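Local structure of sulfide-quinone reductase (Aquifex aeolicus, 3HYW) at residues 6-11 and 76-81. The protein oxidises hydrogen sulfide with a quinone as electron acceptor, using one FAD per subunit and building polysulfur on active-site cysteines. Residues are numbered along the deposited sequence; the frame is centred on the assembly and turned at random.
Sequences VVIGGG and EKAESI. With FAD (flavin-adenine dinucleotide), chain G; SO4 (sulfate ion), chain N.
Ile8 packs its CG2 over one face of the FAD adenine, near C2A, and there meets Ala78, whose CB lies at the N1A edge of the base, 3.6 Å from Ile8 CG2. On the opposite face from Ile8, CG of Lys77 comes to 3.5 Å from FAD N6A, so the base is sandwiched between the two segments. No hydrogen bond joins the segments directly; the cofactor lies between them, hydrogen-bonded to Ala78 and packed against Ile8 and the glycine turn. The backbone of Ala78 reads the base with both of its polar groups, its N donating to FAD N1A (2.9 Å, N-H...acceptor angle 147°) and its O accepting from FAD N6A in a nearly straight bond (3.2 Å, 170°). These two bonds, on the N1A and N6A edge, fix the rotation of the base within its pocket. With chi1 of Ile8 at -51°, CG2 stands anti to the backbone N and is turned to the base and Ala78, while the other branch runs toward Ile81, its CD1 reaching Ile81 CD1 at 3.9 Å. Leu101 and Val88 touch Ile8 as well, closing this buried apolar patch between the parallel sheet and the three-stranded antiparallel sheet. The arrangement is that of a Rossmann-type dinucleotide fold: strand 4-8 ends at Ile8, Gly9 to Gly11 make the glycine-rich turn, and helix 12-24 follows with Gly11 as N-cap. The turn's backbone approaches the cofactor closely, since CA of Gly9 is 3.2 Å from FAD O4B and CA of Gly11 is 3.3 Å from FAD O5B. Farther along its side chain, Lys77 hydrogen-bonds through NZ to O1 of a sulfate at 2.8 Å, an ion probably from the crystallisation liquor that Lys108 also binds.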
loop_
_atom_site.group_PDB
_atom_site.type_symbol
_atom_site.label_atom_id
_atom_site.label_comp_id
_atom_site.label_asym_id
_atom_site.label_seq_id
_atom_site.Cartn_x
_atom_site.Cartn_y
_atom_site.Cartn_z
ATOM N N VAL A 6 -38.567 -33.096 1.002
ATOM C CA VAL A 6 -38.690 -32.205 2.151
ATOM C C VAL A 6 -37.511 -31.236 2.160
ATOM O O VAL A 6 -36.353 -31.648 2.039
ATOM C CB VAL A 6 -38.756 -32.978 3.496
ATOM C CG1 VAL A 6 -38.655 -32.022 4.694
ATOM C CG2 VAL A 6 -40.036 -33.806 3.574
ATOM N N VAL A 7 -37.825 -29.952 2.295
ATOM C CA VAL A 7 -36.821 -28.907 2.423
ATOM C C VAL A 7 -36.932 -28.307 3.821
ATOM O O VAL A 7 -37.999 -27.826 4.218
ATOM C CB VAL A 7 -37.007 -27.796 1.359
ATOM C CG1 VAL A 7 -35.947 -26.714 1.518
ATOM C CG2 VAL A 7 -36.971 -28.382 -0.054
ATOM N N ILE A 8 -35.834 -28.356 4.570
ATOM C CA ILE A 8 -35.803 -27.734 5.883
ATOM C C ILE A 8 -35.153 -26.361 5.786
ATOM O O ILE A 8 -33.945 -26.250 5.539
ATOM C CB ILE A 8 -35.064 -28.586 6.945
ATOM C CG1 ILE A 8 -35.602 -30.032 6.974
ATOM C CG2 ILE A 8 -35.208 -27.941 8.313
ATOM C CD1 ILE A 8 -34.836 -30.963 7.946
ATOM N N GLY A 9 -35.962 -25.324 5.993
ATOM C CA GLY A 9 -35.461 -23.949 6.010
ATOM C C GLY A 9 -36.144 -23.094 4.968
ATOM O O GLY A 9 -36.136 -23.430 3.782
ATOM N N GLY A 10 -36.743 -21.992 5.414
ATOM C CA GLY A 10 -37.418 -21.052 4.520
ATOM C C GLY A 10 -36.624 -19.791 4.231
ATOM O O GLY A 10 -37.171 -18.688 4.254
ATOM N N GLY A 11 -35.337 -19.959 3.940
ATOM C CA GLY A 11 -34.443 -18.843 3.630
ATOM C C GLY A 11 -33.946 -18.915 2.199
ATOM O O GLY A 11 -34.586 -19.527 1.345
ATOM N N GLU A 76 -43.080 -24.853 11.415
ATOM C CA GLU A 76 -42.575 -25.484 12.625
ATOM C C GLU A 76 -41.078 -25.634 12.508
ATOM O O GLU A 76 -40.533 -25.712 11.407
ATOM C CB GLU A 76 -43.148 -26.889 12.772
ATOM C CG GLU A 76 -44.537 -26.971 13.298
ATOM C CD GLU A 76 -44.843 -28.360 13.803
ATOM O OE1 GLU A 76 -44.309 -28.726 14.872
ATOM O OE2 GLU A 76 -45.607 -29.085 13.134
ATOM N N LYS A 77 -40.418 -25.689 13.655
ATOM C CA LYS A 77 -39.021 -26.069 13.714
ATOM C C LYS A 77 -38.904 -27.569 13.447
ATOM O O LYS A 77 -39.611 -28.375 14.065
ATOM C CB LYS A 77 -38.468 -25.716 15.094
ATOM C CG LYS A 77 -36.989 -25.961 15.293
ATOM C CD LYS A 77 -36.616 -25.671 16.742
ATOM C CE LYS A 77 -35.849 -26.826 17.352
ATOM N NZ LYS A 77 -35.231 -26.460 18.666
ATOM N N ALA A 78 -38.038 -27.942 12.510
ATOM C CA ALA A 78 -37.643 -29.343 12.355
ATOM C C ALA A 78 -36.733 -29.727 13.523
ATOM O O ALA A 78 -35.734 -29.056 13.788
ATOM C CB ALA A 78 -36.946 -29.569 11.033
ATOM N N GLU A 79 -37.102 -30.796 14.223
ATOM C CA GLU A 79 -36.452 -31.183 15.476
ATOM C C GLU A 79 -35.398 -32.269 15.274
ATOM O O GLU A 79 -34.292 -32.178 15.811
ATOM C CB GLU A 79 -37.511 -31.634 16.491
ATOM C CG GLU A 79 -36.973 -32.053 17.850
ATOM C CD GLU A 79 -38.076 -32.502 18.796
ATOM O OE1 GLU A 79 -38.615 -33.624 18.618
ATOM O OE2 GLU A 79 -38.393 -31.734 19.728
ATOM N N SER A 80 -35.742 -33.303 14.515
ATOM C CA SER A 80 -34.786 -34.365 14.230
ATOM C C SER A 80 -34.942 -34.961 12.839
ATOM O O SER A 80 -35.965 -34.779 12.175
ATOM C CB SER A 80 -34.823 -35.460 15.313
ATOM O OG SER A 80 -36.031 -36.185 15.291
ATOM N N ILE A 81 -33.897 -35.659 12.408
ATOM C CA ILE A 81 -33.868 -36.353 11.131
ATOM C C ILE A 81 -33.439 -37.791 11.396
ATOM O O ILE A 81 -32.410 -38.032 12.036
ATOM C CB ILE A 81 -32.857 -35.698 10.148
ATOM C CG1 ILE A 81 -33.258 -34.253 9.823
ATOM C CG2 ILE A 81 -32.712 -36.531 8.871
ATOM C CD1 ILE A 81 -32.133 -33.411 9.225
HETATM P PA FAD G . -31.065 -18.347 5.837
HETATM O O1A FAD G . -31.396 -17.512 4.627
HETATM O O2A FAD G . -30.697 -17.667 7.120
HETATM O O5B FAD G . -32.326 -19.300 6.072
HETATM C C5B FAD G . -32.363 -20.354 7.020
HETATM C C4B FAD G . -33.830 -20.677 7.259
HETATM O O4B FAD G . -33.952 -21.888 8.005
HETATM C C3B FAD G . -34.502 -19.600 8.095
HETATM O O3B FAD G . -35.811 -19.360 7.567
HETATM C C2B FAD G . -34.585 -20.217 9.478
HETATM O O2B FAD G . -35.674 -19.689 10.233
HETATM C C1B FAD G . -34.788 -21.683 9.143
HETATM N N9A FAD G . -34.405 -22.639 10.217
HETATM C C8A FAD G . -33.336 -22.568 11.039
HETATM N N7A FAD G . -33.342 -23.651 11.856
HETATM C C5A FAD G . -34.428 -24.394 11.541
HETATM C C6A FAD G . -34.958 -25.589 12.026
HETATM N N6A FAD G . -34.345 -26.250 13.035
HETATM N N1A FAD G . -36.096 -26.089 11.476
HETATM C C2A FAD G . -36.719 -25.447 10.473
HETATM N N3A FAD G . -36.232 -24.293 9.989
HETATM C C4A FAD G . -35.089 -23.753 10.503
HETATM N N1 FAD G . -24.722 -12.729 1.104
HETATM C C2 FAD G . -24.566 -12.020 -0.047
HETATM O O2 FAD G . -24.333 -12.615 -1.117
HETATM N N3 FAD G . -24.669 -10.669 -0.063
HETATM C C4 FAD G . -24.930 -9.998 1.077
HETATM O O4 FAD G . -25.027 -8.636 1.084
HETATM C C4X FAD G . -25.091 -10.701 2.265
HETATM N N5 FAD G . -25.346 -10.022 3.406
HETATM C C5X FAD G . -25.513 -10.685 4.572
HETATM C C6 FAD G . -25.791 -9.961 5.736
HETATM C C7 FAD G . -25.958 -10.616 6.952
HETATM C C7M FAD G . -26.251 -9.790 8.191
HETATM C C8 FAD G . -25.846 -12.008 6.995
HETATM C C8M FAD G . -26.012 -12.787 8.287
HETATM C C9 FAD G . -25.563 -12.724 5.829
HETATM C C9A FAD G . -25.404 -12.074 4.594
HETATM N N10 FAD G . -25.149 -12.766 3.444
HETATM C C10 FAD G . -24.983 -12.091 2.277
HETATM C "C1'" FAD G . -24.963 -14.235 3.487
HETATM C "C2'" FAD G . -26.051 -15.168 2.996
HETATM O "O2'" FAD G . -26.502 -14.768 1.696
HETATM C "C3'" FAD G . -27.173 -15.222 4.034
HETATM O "O3'" FAD G . -26.628 -15.667 5.300
HETATM C "C4'" FAD G . -28.292 -16.156 3.594
HETATM O "O4'" FAD G . -29.457 -15.848 4.371
HETATM C "C5'" FAD G . -27.900 -17.617 3.785
HETATM O "O5'" FAD G . -28.927 -18.465 3.278
HETATM P P FAD G . -29.366 -19.825 4.024
HETATM O O1P FAD G . -30.513 -20.414 3.246
HETATM O O2P FAD G . -28.152 -20.681 4.313
HETATM O O3P FAD G . -29.871 -19.352 5.480
HETATM S S SO4 N . -32.122 -26.307 16.011
HETATM O O1 SO4 N . -32.945 -26.062 17.183
HETATM O O2 SO4 N . -30.728 -26.143 16.416
HETATM O O3 SO4 N . -32.353 -27.653 15.496
HETATM O O4 SO4 N . -32.466 -25.321 14.989
#